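Local coordinates for colicin-M immunity protein (Escherichia coli, PDB 4AEQ) that protects cells that carry the colicin M plasmid against colicin M, and is a dimer, at residues E45-T50 with F71-P76; E52-S57 with L67-K72. All coordinates share one frame; numbering follows the deposited sequence. Where two conformers were deposited one is given.

Contact 1 (E45-T50 with F71-P76); sequences EIPKIT and FKAEGP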
loop_
_atom_site.group_PDB
_atom_site.type_symbol
_atom_site.label_atom_id
_atom_site.label_comp_id
_atom_site.label_asym_id
_atom_site.label_seq_id
_atom_site.Cartn_x
_atom_site.Cartn_y
_atom_site.Cartn_z
ATOM N N GLU A 45 10.706 -10.799 9.337
ATOM C CA GLU A 45 9.962 -9.562 9.115
ATOM C C GLU A 45 10.904 -8.424 8.744
ATOM O O GLU A 45 10.481 -7.402 8.204
ATOM C CB GLU A 45 9.178 -9.169 10.370
ATOM C CG GLU A 45 7.758 -9.699 10.423
ATOM C CD GLU A 45 6.987 -9.155 11.611
ATOM O OE1 GLU A 45 7.599 -8.452 12.445
ATOM O OE2 GLU A 45 5.772 -9.426 11.710
ATOM N N ILE A 46 12.185 -8.602 9.049
ATOM C CA ILE A 46 13.167 -7.545 8.847
ATOM C C ILE A 46 14.338 -8.010 7.989
ATOM O O ILE A 46 15.461 -8.137 8.479
ATOM C CB ILE A 46 13.701 -7.030 10.193
ATOM C CG1 ILE A 46 12.539 -6.815 11.166
ATOM C CG2 ILE A 46 14.494 -5.751 9.995
ATOM C CD1 ILE A 46 12.962 -6.694 12.610
ATOM N N PRO A 47 14.082 -8.255 6.695
ATOM C CA PRO A 47 15.139 -8.691 5.778
ATOM C C PRO A 47 16.174 -7.599 5.570
ATOM O O PRO A 47 15.888 -6.426 5.819
ATOM C CB PRO A 47 14.381 -8.936 4.471
ATOM C CG PRO A 47 13.172 -8.078 4.565
ATOM C CD PRO A 47 12.786 -8.101 6.013
ATOM N N LYS A 48 17.368 -7.979 5.131
ATOM C CA LYS A 48 18.384 -7.006 4.757
ATOM C C LYS A 48 18.048 -6.500 3.365
ATOM O O LYS A 48 17.658 -7.287 2.502
ATOM C CB LYS A 48 19.770 -7.651 4.747
ATOM C CG LYS A 48 20.214 -8.232 6.090
ATOM C CD LYS A 48 20.410 -7.143 7.134
ATOM C CE LYS A 48 20.903 -7.728 8.444
ATOM N NZ LYS A 48 22.180 -8.486 8.280
ATOM N N ILE A 49 18.198 -5.198 3.141
ATOM C CA ILE A 49 17.849 -4.615 1.850
ATOM C C ILE A 49 19.098 -4.260 1.051
ATOM O O ILE A 49 19.988 -3.566 1.543
ATOM C CB ILE A 49 16.977 -3.351 1.998
ATOM C CG1 ILE A 49 15.740 -3.625 2.858
ATOM C CG2 ILE A 49 16.565 -2.832 0.630
ATOM C CD1 ILE A 49 14.825 -4.688 2.285
ATOM N N THR A 50 19.163 -4.756 -0.180
ATOM C CA THR A 50 20.231 -4.364 -1.087
ATOM C C THR A 50 19.640 -3.587 -2.254
ATOM O O THR A 50 18.545 -3.878 -2.725
ATOM C CB THR A 50 21.049 -5.567 -1.590
ATOM O OG1 THR A 50 20.163 -6.598 -2.037
ATOM C CG2 THR A 50 21.927 -6.116 -0.475
ATOM N N PHE A 71 14.968 -3.183 -5.606
ATOM C CA PHE A 71 15.780 -3.644 -4.487
ATOM C C PHE A 71 15.592 -5.135 -4.270
ATOM O O PHE A 71 14.644 -5.723 -4.776
ATOM C CB PHE A 71 15.474 -2.854 -3.205
ATOM C CG PHE A 71 14.060 -3.010 -2.709
ATOM C CD1 PHE A 71 13.046 -2.197 -3.190
ATOM C CD2 PHE A 71 13.752 -3.949 -1.738
ATOM C CE1 PHE A 71 11.749 -2.328 -2.728
ATOM C CE2 PHE A 71 12.457 -4.088 -1.274
ATOM C CZ PHE A 71 11.454 -3.278 -1.767
ATOM N N LYS A 72 16.513 -5.737 -3.533
ATOM C CA LYS A 72 16.410 -7.133 -3.145
ATOM C C LYS A 72 16.299 -7.212 -1.631
ATOM O O LYS A 72 16.990 -6.492 -0.920
ATOM C CB LYS A 72 17.639 -7.906 -3.619
ATOM C CG LYS A 72 17.701 -8.105 -5.120
ATOM C CD LYS A 72 19.071 -8.592 -5.564
ATOM C CE LYS A 72 20.111 -7.489 -5.444
ATOM N NZ LYS A 72 21.449 -7.915 -5.943
ATOM N N ALA A 73 15.416 -8.074 -1.142
ATOM C CA ALA A 73 15.285 -8.302 0.291
ATOM C C ALA A 73 15.784 -9.709 0.603
ATOM O O ALA A 73 15.423 -10.659 -0.089
ATOM C CB ALA A 73 13.837 -8.133 0.725
ATOM N N GLU A 74 16.611 -9.835 1.637
ATOM C CA GLU A 74 17.266 -11.099 1.964
ATOM C C GLU A 74 16.982 -11.520 3.397
ATOM O O GLU A 74 17.276 -10.783 4.338
ATOM C CB GLU A 74 18.777 -10.984 1.755
ATOM C CG GLU A 74 19.167 -10.430 0.399
ATOM C CD GLU A 74 19.966 -9.142 0.495
ATOM O OE1 GLU A 74 21.174 -9.210 0.812
ATOM O OE2 GLU A 74 19.383 -8.063 0.251
ATOM N N GLY A 75 16.355 -12.684 3.547
ATOM C CA GLY A 75 16.175 -13.315 4.839
ATOM C C GLY A 75 17.058 -14.540 4.982
ATOM O O GLY A 75 17.789 -14.901 4.059
ATOM N N PRO A 76 16.998 -15.199 6.144
ATOM C CA PRO A 76 17.737 -16.454 6.294
ATOM C C PRO A 76 17.136 -17.583 5.457
ATOM O O PRO A 76 17.852 -18.519 5.100
ATOM C CB PRO A 76 17.606 -16.761 7.788
ATOM C CG PRO A 76 16.364 -16.055 8.217
ATOM C CD PRO A 76 16.272 -14.819 7.366
#
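A73 sits between two apolar neighbours from the facing segment, P47 just before the strand and I49 in it: its CB lies 3.9 Å from P47 CB and equally far from I49 CD1. Strand 48-51 is one of the two outer strands, within this chain, of the four-stranded antiparallel sheet of this YebF/Cmi-family protein, and here it pairs with strand 66-74. The branches of I49 divide the work. CG2, anti to the backbone N, reaches 3.8 Å from F71 CD2 at an oblique angle to the ring, while CG1 carries CD1 to A73. Helix 17-42 packs through L42 on P47 and A73, and Y28 of the second subunit covers P47, I49, F71 and A73, so this apolar face belongs to the dimer interface. Two hydrogen-bonded pairs, K48 with E74 and T50 with K72, flank the non-hydrogen-bonded pair I49 with A73; each supplies two N-H...O bonds, and T50 N to K72 O is nearly straight at 172°. K48, T50, K72 and E74 occupy the reverse face. There the E74 chain bends at chi2 (120°) and folds its carboxylate back across the strands toward T50. In one of the two T50 conformers, K72 CB lies 3.3 Å from T50 OG1, and T50 OG1 donates to E74 OE2 over 2.8 Å, meeting that oxygen from 54° above the carboxylate plane.

Contact 2 (E52-S57 with L67-K72); sequences EKIERS and LLVPFK
E52-S57 runs antiparallel to L67-K72, the end-to-end directions of the touching parts 171° apart, but the backbones diverge: CA atoms are 5.4 Å apart at E52 and P70 and 6.8 Å at R56 and L67. A weak bond from E52 N to P70 O, 3.4 Å long, is the sole direct hydrogen bond between the segments. Three waters fill in for the rest. One donates to both E52 O and P70 O; a second accepts from E55 N and donates to L68 O; the third donates to E55 O and accepts from L68 N. The loop that leaves strand 48-51 thus stays alongside strand 66-74 of the antiparallel YebF/Cmi sheet, joined to it mainly through water. P70, which has no N-H to give, turns its ring to the loop, CG lying 3.4 Å from K53 O and 3.6 Å from E52 CB. I54 puts CD1 4.0 Å from V69 CG2 and lays CG2 beside L68 O. At the far end the R56 chain leaves its backbone with CG between N and the carbonyl carbon (chi1 51°), then bends at chi3 to bring the guanidinium over L67, whose CD2 stands 3.6 Å above the plane, over its centre. R56 NH1 turns to the second subunit, with a salt bridge to D17 and a hydrogen bond to V15 O of that chain.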
loop_
_atom_site.group_PDB
_atom_site.type_symbol
_atom_site.label_atom_id
_atom_site.label_comp_id
_atom_site.label_asym_id
_atom_site.label_seq_id
_atom_site.Cartn_x
_atom_site.Cartn_y
_atom_site.Cartn_z
ATOM N N GLU A 52 19.535 -1.688 -6.101
ATOM C CA GLU A 52 19.925 -1.770 -7.497
ATOM C C GLU A 52 19.811 -0.368 -8.086
ATOM O O GLU A 52 19.099 0.477 -7.544
ATOM C CB GLU A 52 19.032 -2.763 -8.232
ATOM C CG GLU A 52 19.029 -4.134 -7.570
ATOM C CD GLU A 52 18.134 -5.138 -8.263
ATOM O OE1 GLU A 52 17.406 -4.755 -9.205
ATOM O OE2 GLU A 52 18.164 -6.318 -7.856
ATOM N N LYS A 53 20.543 -0.101 -9.162
ATOM C CA LYS A 53 20.575 1.249 -9.716
ATOM C C LYS A 53 19.188 1.756 -10.092
ATOM O O LYS A 53 18.386 1.034 -10.681
ATOM C CB LYS A 53 21.511 1.334 -10.924
ATOM C CG LYS A 53 21.513 2.709 -11.579
ATOM C CD LYS A 53 22.430 2.760 -12.788
ATOM C CE LYS A 53 22.256 1.530 -13.661
ATOM N NZ LYS A 53 22.560 1.829 -15.084
ATOM N N ILE A 54 18.915 3.005 -9.735
ATOM C CA ILE A 54 17.667 3.654 -10.099
ATOM C C ILE A 54 17.792 4.312 -11.469
ATOM O O ILE A 54 18.692 5.123 -11.694
ATOM C CB ILE A 54 17.279 4.725 -9.064
ATOM C CG1 ILE A 54 16.988 4.075 -7.706
ATOM C CG2 ILE A 54 16.080 5.530 -9.548
ATOM C CD1 ILE A 54 16.719 5.070 -6.593
ATOM N N GLU A 55 16.896 3.955 -12.386
ATOM C CA GLU A 55 16.842 4.614 -13.690
ATOM C C GLU A 55 15.788 5.709 -13.673
ATOM O O GLU A 55 14.595 5.435 -13.570
ATOM C CB GLU A 55 16.506 3.621 -14.807
ATOM C CG GLU A 55 17.520 2.520 -15.000
ATOM C CD GLU A 55 18.933 3.046 -15.086
ATOM O OE1 GLU A 55 19.143 4.134 -15.669
ATOM O OE2 GLU A 55 19.835 2.374 -14.553
ATOM N N ARG A 56 16.228 6.953 -13.778
ATOM C CA ARG A 56 15.296 8.062 -13.870
ATOM C C ARG A 56 15.681 8.933 -15.050
ATOM O O ARG A 56 16.854 9.003 -15.420
ATOM C CB ARG A 56 15.274 8.865 -12.568
ATOM C CG ARG A 56 16.644 9.277 -12.067
ATOM C CD ARG A 56 16.583 9.683 -10.601
ATOM N NE ARG A 56 15.657 10.789 -10.378
ATOM C CZ ARG A 56 15.361 11.286 -9.180
ATOM N NH1 ARG A 56 15.917 10.778 -8.087
ATOM N NH2 ARG A 56 14.509 12.295 -9.072
ATOM N N SER A 57 14.692 9.589 -15.645
ATOM C CA SER A 57 14.932 10.400 -16.827
ATOM C C SER A 57 15.881 11.544 -16.499
ATOM O O SER A 57 15.740 12.204 -15.470
ATOM C CB SER A 57 13.615 10.943 -17.387
ATOM O OG SER A 57 13.807 11.533 -18.661
ATOM N N LEU A 67 9.090 7.434 -9.144
ATOM C CA LEU A 67 10.453 6.931 -9.164
ATOM C C LEU A 67 10.422 5.428 -8.969
ATOM O O LEU A 67 9.809 4.935 -8.027
ATOM C CB LEU A 67 11.289 7.566 -8.054
ATOM C CG LEU A 67 11.634 9.049 -8.191
ATOM C CD1 LEU A 67 12.551 9.474 -7.048
ATOM C CD2 LEU A 67 12.286 9.315 -9.539
ATOM N N LEU A 68 11.087 4.699 -9.850
ATOM C CA LEU A 68 11.139 3.249 -9.729
ATOM C C LEU A 68 12.413 2.852 -8.991
ATOM O O LEU A 68 13.515 3.041 -9.494
ATOM C CB LEU A 68 11.092 2.602 -11.116
ATOM C CG LEU A 68 11.032 1.074 -11.179
ATOM C CD1 LEU A 68 9.795 0.560 -10.465
ATOM C CD2 LEU A 68 11.049 0.605 -12.627
ATOM N N VAL A 69 12.248 2.304 -7.791
ATOM C CA VAL A 69 13.360 1.904 -6.957
ATOM C C VAL A 69 13.376 0.389 -6.841
ATOM O O VAL A 69 12.590 -0.195 -6.092
ATOM C CB VAL A 69 13.174 2.482 -5.544
ATOM C CG1 VAL A 69 14.355 2.137 -4.649
ATOM C CG2 VAL A 69 12.952 3.993 -5.615
ATOM N N PRO A 70 14.297 -0.255 -7.567
ATOM C CA PRO A 70 14.486 -1.702 -7.473
ATOM C C PRO A 70 15.286 -2.060 -6.236
ATOM O O PRO A 70 16.208 -1.328 -5.875
ATOM C CB PRO A 70 15.276 -2.030 -8.737
ATOM C CG PRO A 70 16.058 -0.795 -9.008
ATOM C CD PRO A 70 15.187 0.355 -8.570
ATOM N N PHE A 71 14.968 -3.183 -5.606
ATOM C CA PHE A 71 15.780 -3.644 -4.487
ATOM C C PHE A 71 15.592 -5.135 -4.270
ATOM O O PHE A 71 14.644 -5.723 -4.776
ATOM C CB PHE A 71 15.474 -2.854 -3.205
ATOM C CG PHE A 71 14.060 -3.010 -2.709
ATOM C CD1 PHE A 71 13.046 -2.197 -3.190
ATOM C CD2 PHE A 71 13.752 -3.949 -1.738
ATOM C CE1 PHE A 71 11.749 -2.328 -2.728
ATOM C CE2 PHE A 71 12.457 -4.088 -1.274
ATOM C CZ PHE A 71 11.454 -3.278 -1.767
ATOM N N LYS A 72 16.513 -5.737 -3.533
ATOM C CA LYS A 72 16.410 -7.133 -3.145
ATOM C C LYS A 72 16.299 -7.212 -1.631
ATOM O O LYS A 72 16.990 -6.492 -0.920
ATOM C CB LYS A 72 17.639 -7.906 -3.619
ATOM C CG LYS A 72 17.701 -8.105 -5.120
ATOM C CD LYS A 72 19.071 -8.592 -5.564
ATOM C CE LYS A 72 20.111 -7.489 -5.444
ATOM N NZ LYS A 72 21.449 -7.915 -5.943
HETATM O O HOH W 1 17.370 1.127 -5.703
HETATM O O HOH W 2 14.655 2.333 -11.867
HETATM O O HOH W 3 12.528 5.901 -12.012
#

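In the fold
From the N terminus, the chain, the C-terminal part of the whole immunity protein, passes through helix 17-42 and turns into residues 45-50, the first half of contact 1. Residues 52-57 begin the loop that leads on to strand 66-74, which runs back past both. Contact 2 closes the shorter excursion, with nine residues between its segments, and lies within the span of contact 1, which has twenty, overlapping it at F71 and K72; their centres are about 16 Å apart. Contact 1 pairs two neighbouring sheet strands beside helix 17-42; contact 2 holds the connecting loop along strand 66-74, which pairs on its other side with strand 79-87. Both reach the second subunit.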